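Local coordinates for protein peptidase M3B, oligoendopeptidase F (Enterococcus faecium, PDB 2QR4) that probably hydrolyses peptide bonds within oligopeptides, as a zinc-dependent metallopeptidase of the M3B family, at residues Phe153-Leu156 / Asn157-Leu161; His178-Tyr181 / Gly182-Glu186. All blocks are in the same frame, centred on the assembly; numbering follows the deposited sequence.

Contact 1. Residues Phe153-Leu156 / Asn157-Leu161; sequences FAVL and NNADL
Over one face of the F153 ring sits CB of N157, one helical turn later, 4.2 Å from the ring centroid and 17° off the ring normal: a CH-pi contact displaced toward the rim. Ring and carboxamide lie side by side, their planes 24° apart, with OD1 of N157 3.8 Å from CZ of F153. Both residues carry CG anti to the backbone N, which sends the two groups out in the same direction. ND2 of N157 is held by the hydroxyl of Y204, and F153 also stacks on the ring of Y497.

The backbone shows how a helix can widen as it ends. N157 N and N158 N make ordinary i to i+4 bonds to F153 O and A154 O; the side-chain ND2 of N158 folds back to A154 O as well, weakly, its N-H bent to 121°. V155 O then takes two donors, A159 N at 2.7 Å and D160 N at 3.1 Å, the second in the carbonyl plane. L161 N reaches back five residues to L156 O at 3.0 Å, a pi-type bond, before L161 leaves helical geometry. On the apolar flank CD1 of L156 meets CD2 of L161 at 3.8 Å, while V155 and A159 touch more distantly, CG2 to CB.

This widened terminus closes helix 143-160. L156 and L161 pack on F211 of helix 208-228, and L161 also touches V203 and Y204 of helix 190-206. D160 faces the dimer interface, where its carboxylate bonds to T210 and N209 of the second subunit and its carbonyl oxygen accepts from Q206 there.

Contact 2. Residues His178-Tyr181 / Gly182-Glu186; sequences HGVY and GQLLE
Y181 and L185, one helical turn apart, form the broader of the side-chain contacts in this short helix. The branch of L185 that ends in CD2 lies over one face of the phenol ring, and CG of L185 comes within 3.6 Å of CZ and 3.5 Å of OH of Y181. The modelled approach of CD2 to the ring is too close to be exact, so the facing of the two groups is more secure than their spacing. Y181 has CG anti to its own N (chi1 178°), a setting that puts CG beside the carbonyl carbon and leaves a ring face against L185.

A second apolar pair, V180 with L184, is also an i to i+4 contact. The CG1 branch of V180 is directed at the isobutyl group of L184, the two side chains crossing at a slant, though here too the modelled separation is doubtful. CG2 of V180 looks instead toward the amide of Q183, with OE1 4.1 Å away.

Hydrogen bonding across the contact belongs to the main chain. L184 N donates to V180 O at 3.2 Å with an N-H...O angle of 160°, and L185 N donates to Y181 O at 2.9 Å. E186 N bonds back to Q183 O at 3.0 Å, an i to i+3 bond.

Chemically, then, the backbone bonds fix the i to i+4 offset, and the side-chain contribution is probably mainly nonpolar packing. The same side chains also pack outward: Y181 packs on F197 and L200 and L184 on V192, all of helix 190-206, while L185 touches Y282. Helix 178-185 is thereby seated on helix 190-206 through largely hydrophobic packing.

How the contacts relate
Read from the N terminus, the two contacts stand in series, neither nested nor crossed. Contact 1 spans the last turns of helix 143-160; the chain then runs through the small antiparallel pair of strands 165-167 and 173-175 before contact 2 builds helix 178-185. Each is a local turn and closes no long loop itself. What closes one is the bridge between them: NE2 of H178 lies 2.8 Å from N157 O, a probable hydrogen bond that ties H178, in contact 2, to the last turn of helix 143-160. Helix 190-206 is the shared neighbour, touched by L161 from contact 1 and by Y181 and L184 from contact 2.

Contact 1. Residues Phe153-Leu156 / Asn157-Leu161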
ATOM      1  N   PHE A 153      -5.435  -3.554   2.687  1.00 47.74           N
ATOM      2  CA  PHE A 153      -5.975  -3.951   3.971  1.00 45.06           C
ATOM      3  C   PHE A 153      -7.286  -4.709   3.805  1.00 42.68           C
ATOM      4  O   PHE A 153      -7.463  -5.799   4.339  1.00 42.96           O
ATOM      5  CB  PHE A 153      -6.223  -2.746   4.860  1.00 37.32           C
ATOM      6  CG  PHE A 153      -7.107  -3.059   6.015  1.00 41.46           C
ATOM      7  CD1 PHE A 153      -6.585  -3.657   7.156  1.00 37.95           C
ATOM      8  CD2 PHE A 153      -8.463  -2.782   5.962  1.00 38.61           C
ATOM      9  CE1 PHE A 153      -7.396  -3.973   8.230  1.00 44.35           C
ATOM     10  CE2 PHE A 153      -9.290  -3.089   7.040  1.00 46.39           C
ATOM     11  CZ  PHE A 153      -8.750  -3.696   8.173  1.00 42.41           C
ATOM     12  N   ALA A 154      -8.199  -4.108   3.060  1.00 36.25           N
ATOM     13  CA  ALA A 154      -9.537  -4.659   2.839  1.00 46.57           C
ATOM     14  C   ALA A 154      -9.459  -6.082   2.290  1.00 40.23           C
ATOM     15  O   ALA A 154     -10.190  -6.970   2.707  1.00 49.18           O
ATOM     16  CB  ALA A 154     -10.336  -3.737   1.860  1.00 31.97           C
ATOM     17  N   VAL A 155      -8.549  -6.285   1.355  1.00 45.50           N
ATOM     18  CA  VAL A 155      -8.445  -7.539   0.634  1.00 49.96           C
ATOM     19  C   VAL A 155      -7.802  -8.618   1.519  1.00 41.52           C
ATOM     20  O   VAL A 155      -8.303  -9.751   1.657  1.00 44.22           O
ATOM     21  CB  VAL A 155      -7.634  -7.326  -0.657  1.00 49.71           C
ATOM     22  CG1 VAL A 155      -6.245  -7.768  -0.456  1.00 48.01           C
ATOM     23  CG2 VAL A 155      -8.246  -8.081  -1.798  1.00 63.56           C
ATOM     24  N   LEU A 156      -6.709  -8.251   2.156  1.00 37.77           N
ATOM     25  CA  LEU A 156      -6.079  -9.145   3.103  1.00 37.90           C
ATOM     26  C   LEU A 156      -7.058  -9.508   4.236  1.00 41.39           C
ATOM     27  O   LEU A 156      -7.199 -10.681   4.590  1.00 52.66           O
ATOM     28  CB  LEU A 156      -4.816  -8.487   3.659  1.00 33.61           C
ATOM     29  CG  LEU A 156      -4.079  -9.199   4.787  1.00 41.84           C
ATOM     30  CD1 LEU A 156      -3.634 -10.615   4.368  1.00 37.64           C
ATOM     31  CD2 LEU A 156      -2.891  -8.359   5.180  1.00 39.88           C
ATOM     32  N   ASN A 157      -7.741  -8.508   4.792  1.00 40.07           N
ATOM     33  CA  ASN A 157      -8.612  -8.731   5.950  1.00 42.95           C
ATOM     34  C   ASN A 157      -9.850  -9.541   5.590  1.00 42.90           C
ATOM     35  O   ASN A 157     -10.255 -10.428   6.330  1.00 44.11           O
ATOM     36  CB  ASN A 157      -9.040  -7.403   6.596  1.00 45.46           C
ATOM     37  CG  ASN A 157      -9.598  -7.592   8.013  1.00 48.50           C
ATOM     38  OD1 ASN A 157     -10.622  -7.013   8.384  1.00 52.01           O
ATOM     39  ND2 ASN A 157      -8.919  -8.399   8.803  1.00 38.10           N
ATOM     40  N   ASN A 158     -10.436  -9.258   4.436  1.00 42.15           N
ATOM     41  CA  ASN A 158     -11.703  -9.889   4.087  1.00 46.96           C
ATOM     42  C   ASN A 158     -11.628 -11.028   3.107  1.00 42.62           C
ATOM     43  O   ASN A 158     -12.551 -11.820   3.033  1.00 52.12           O
ATOM     44  CB  ASN A 158     -12.708  -8.853   3.583  1.00 48.30           C
ATOM     45  CG  ASN A 158     -12.947  -7.754   4.594  1.00 62.02           C
ATOM     46  OD1 ASN A 158     -13.378  -8.012   5.720  1.00 70.37           O
ATOM     47  ND2 ASN A 158     -12.652  -6.522   4.205  1.00 59.47           N
ATOM     48  N   ALA A 159     -10.553 -11.125   2.337  1.00 49.98           N
ATOM     49  CA  ALA A 159     -10.521 -12.170   1.317  1.00 44.07           C
ATOM     50  C   ALA A 159      -9.468 -13.261   1.570  1.00 53.51           C
ATOM     51  O   ALA A 159      -9.752 -14.447   1.379  1.00 52.42           O
ATOM     52  CB  ALA A 159     -10.338 -11.549  -0.054  1.00 46.45           C
ATOM     53  N   ASP A 160      -8.266 -12.865   2.001  1.00 47.89           N
ATOM     54  CA  ASP A 160      -7.144 -13.819   2.142  1.00 44.49           C
ATOM     55  C   ASP A 160      -6.941 -14.458   3.535  1.00 41.71           C
ATOM     56  O   ASP A 160      -6.641 -15.645   3.616  1.00 41.31           O
ATOM     57  CB  ASP A 160      -5.822 -13.228   1.620  1.00 44.24           C
ATOM     58  CG  ASP A 160      -5.847 -12.934   0.107  1.00 58.04           C
ATOM     59  OD1 ASP A 160      -6.802 -13.342  -0.597  1.00 51.30           O
ATOM     60  OD2 ASP A 160      -4.895 -12.282  -0.375  1.00 52.45           O
ATOM     61  N   LEU A 161      -7.085 -13.704   4.621  1.00 40.73           N
ATOM     62  CA  LEU A 161      -6.930 -14.313   5.954  1.00 45.79           C
ATOM     63  C   LEU A 161      -7.878 -15.496   6.164  1.00 42.74           C
ATOM     64  O   LEU A 161      -9.056 -15.410   5.842  1.00 45.40           O
ATOM     65  CB  LEU A 161      -7.183 -13.293   7.064  1.00 46.63           C
ATOM     66  CG  LEU A 161      -6.168 -12.167   7.255  1.00 43.87           C
ATOM     67  CD1 LEU A 161      -6.462 -11.415   8.528  1.00 37.57           C
ATOM     68  CD2 LEU A 161      -4.788 -12.710   7.294  1.00 37.23           C
TER

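Contact 2. Residues His178-Tyr181 / Gly182-Glu186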
ATOM      1  N   HIS A 178     -15.015 -13.933  10.095  1.00 44.14           N
ATOM      2  CA  HIS A 178     -15.638 -12.654  10.440  1.00 43.19           C
ATOM      3  C   HIS A 178     -17.145 -12.774  10.673  1.00 45.35           C
ATOM      4  O   HIS A 178     -17.693 -12.121  11.564  1.00 49.38           O
ATOM      5  CB  HIS A 178     -15.364 -11.610   9.359  1.00 41.29           C
ATOM      6  CG  HIS A 178     -13.919 -11.234   9.241  1.00 50.27           C
ATOM      7  ND1 HIS A 178     -13.191 -10.744  10.304  1.00 49.76           N
ATOM      8  CD2 HIS A 178     -13.070 -11.270   8.185  1.00 40.87           C
ATOM      9  CE1 HIS A 178     -11.955 -10.489   9.907  1.00 46.03           C
ATOM     10  NE2 HIS A 178     -11.856 -10.805   8.628  1.00 56.58           N
ATOM     11  N   GLY A 179     -17.811 -13.611   9.877  1.00 40.73           N
ATOM     12  CA  GLY A 179     -19.253 -13.793   9.995  1.00 41.98           C
ATOM     13  C   GLY A 179     -19.706 -14.414  11.308  1.00 55.48           C
ATOM     14  O   GLY A 179     -20.771 -14.098  11.823  1.00 56.12           O
ATOM     15  N   VAL A 180     -18.886 -15.295  11.864  1.00 62.14           N
ATOM     16  CA  VAL A 180     -19.287 -16.100  13.011  1.00 45.43           C
ATOM     17  C   VAL A 180     -18.696 -15.583  14.329  1.00 48.27           C
ATOM     18  O   VAL A 180     -19.211 -15.892  15.396  1.00 49.52           O
ATOM     19  CB  VAL A 180     -18.876 -17.571  12.770  1.00 50.61           C
ATOM     20  CG1 VAL A 180     -18.307 -18.184  14.001  1.00 54.03           C
ATOM     21  CG2 VAL A 180     -20.048 -18.390  12.227  1.00 49.81           C
ATOM     22  N   TYR A 181     -17.636 -14.777  14.254  1.00 41.05           N
ATOM     23  CA  TYR A 181     -16.887 -14.378  15.451  1.00 48.93           C
ATOM     24  C   TYR A 181     -17.725 -13.678  16.522  1.00 48.29           C
ATOM     25  O   TYR A 181     -17.733 -14.088  17.686  1.00 56.12           O
ATOM     26  CB  TYR A 181     -15.676 -13.516  15.083  1.00 38.54           C
ATOM     27  CG  TYR A 181     -14.884 -13.027  16.272  1.00 47.97           C
ATOM     28  CD1 TYR A 181     -14.036 -13.883  16.982  1.00 45.21           C
ATOM     29  CD2 TYR A 181     -14.987 -11.706  16.696  1.00 48.53           C
ATOM     30  CE1 TYR A 181     -13.314 -13.420  18.089  1.00 40.80           C
ATOM     31  CE2 TYR A 181     -14.278 -11.242  17.785  1.00 41.29           C
ATOM     32  CZ  TYR A 181     -13.443 -12.094  18.481  1.00 47.11           C
ATOM     33  OH  TYR A 181     -12.739 -11.593  19.563  1.00 44.70           O
ATOM     34  N   GLY A 182     -18.416 -12.616  16.133  1.00 45.30           N
ATOM     35  CA  GLY A 182     -19.314 -11.908  17.049  1.00 46.91           C
ATOM     36  C   GLY A 182     -20.314 -12.783  17.784  1.00 35.02           C
ATOM     37  O   GLY A 182     -20.579 -12.570  18.959  1.00 50.14           O
ATOM     38  N   GLN A 183     -20.884 -13.768  17.099  1.00 45.81           N
ATOM     39  CA  GLN A 183     -21.808 -14.689  17.756  1.00 55.31           C
ATOM     40  C   GLN A 183     -21.057 -15.414  18.842  1.00 54.89           C
ATOM     41  O   GLN A 183     -21.545 -15.551  19.962  1.00 51.32           O
ATOM     42  CB  GLN A 183     -22.341 -15.754  16.796  1.00 53.77           C
ATOM     43  CG  GLN A 183     -23.242 -15.272  15.680  1.00 76.19           C
ATOM     44  CD  GLN A 183     -23.884 -16.448  14.953  1.00 80.97           C
ATOM     45  OE1 GLN A 183     -23.227 -17.464  14.700  1.00 80.21           O
ATOM     46  NE2 GLN A 183     -25.175 -16.325  14.633  1.00 82.31           N
ATOM     47  N   LEU A 184     -19.871 -15.904  18.484  1.00 53.80           N
ATOM     48  CA  LEU A 184     -19.070 -16.710  19.392  1.00 44.61           C
ATOM     49  C   LEU A 184     -18.599 -15.908  20.608  1.00 43.25           C
ATOM     50  O   LEU A 184     -18.520 -16.451  21.705  1.00 46.76           O
ATOM     51  CB  LEU A 184     -17.902 -17.360  18.662  1.00 39.68           C
ATOM     52  CG  LEU A 184     -18.290 -18.393  17.600  1.00 41.68           C
ATOM     53  CD1 LEU A 184     -17.065 -18.817  16.831  1.00 43.17           C
ATOM     54  CD2 LEU A 184     -18.940 -19.594  18.205  1.00 35.71           C
ATOM     55  N   LEU A 185     -18.318 -14.616  20.427  1.00 47.56           N
ATOM     56  CA  LEU A 185     -17.933 -13.771  21.563  1.00 44.21           C
ATOM     57  C   LEU A 185     -19.088 -13.519  22.534  1.00 48.35           C
ATOM     58  O   LEU A 185     -18.868 -13.034  23.642  1.00 57.12           O
ATOM     59  CB  LEU A 185     -17.302 -12.447  21.103  1.00 50.49           C
ATOM     60  CG  LEU A 185     -15.774 -12.435  21.150  1.00 57.66           C
ATOM     61  CD1 LEU A 185     -15.260 -12.315  22.568  1.00 51.14           C
ATOM     62  CD2 LEU A 185     -15.241 -13.706  20.552  1.00 58.11           C
ATOM     63  N   GLU A 186     -20.308 -13.861  22.129  1.00 46.70           N
ATOM     64  CA  GLU A 186     -21.483 -13.604  22.963  1.00 52.83           C
ATOM     65  C   GLU A 186     -21.956 -14.859  23.658  1.00 48.95           C
ATOM     66  O   GLU A 186     -22.873 -14.820  24.467  1.00 50.94           O
ATOM     67  CB  GLU A 186     -22.628 -13.038  22.128  1.00 53.68           C
ATOM     68  CG  GLU A 186     -22.345 -11.654  21.535  1.00 66.74           C
ATOM     69  CD  GLU A 186     -23.452 -11.177  20.595  1.00 68.83           C
ATOM     70  OE1 GLU A 186     -24.422 -11.936  20.370  1.00 73.77           O
ATOM     71  OE2 GLU A 186     -23.344 -10.044  20.079  1.00 71.85           O
TER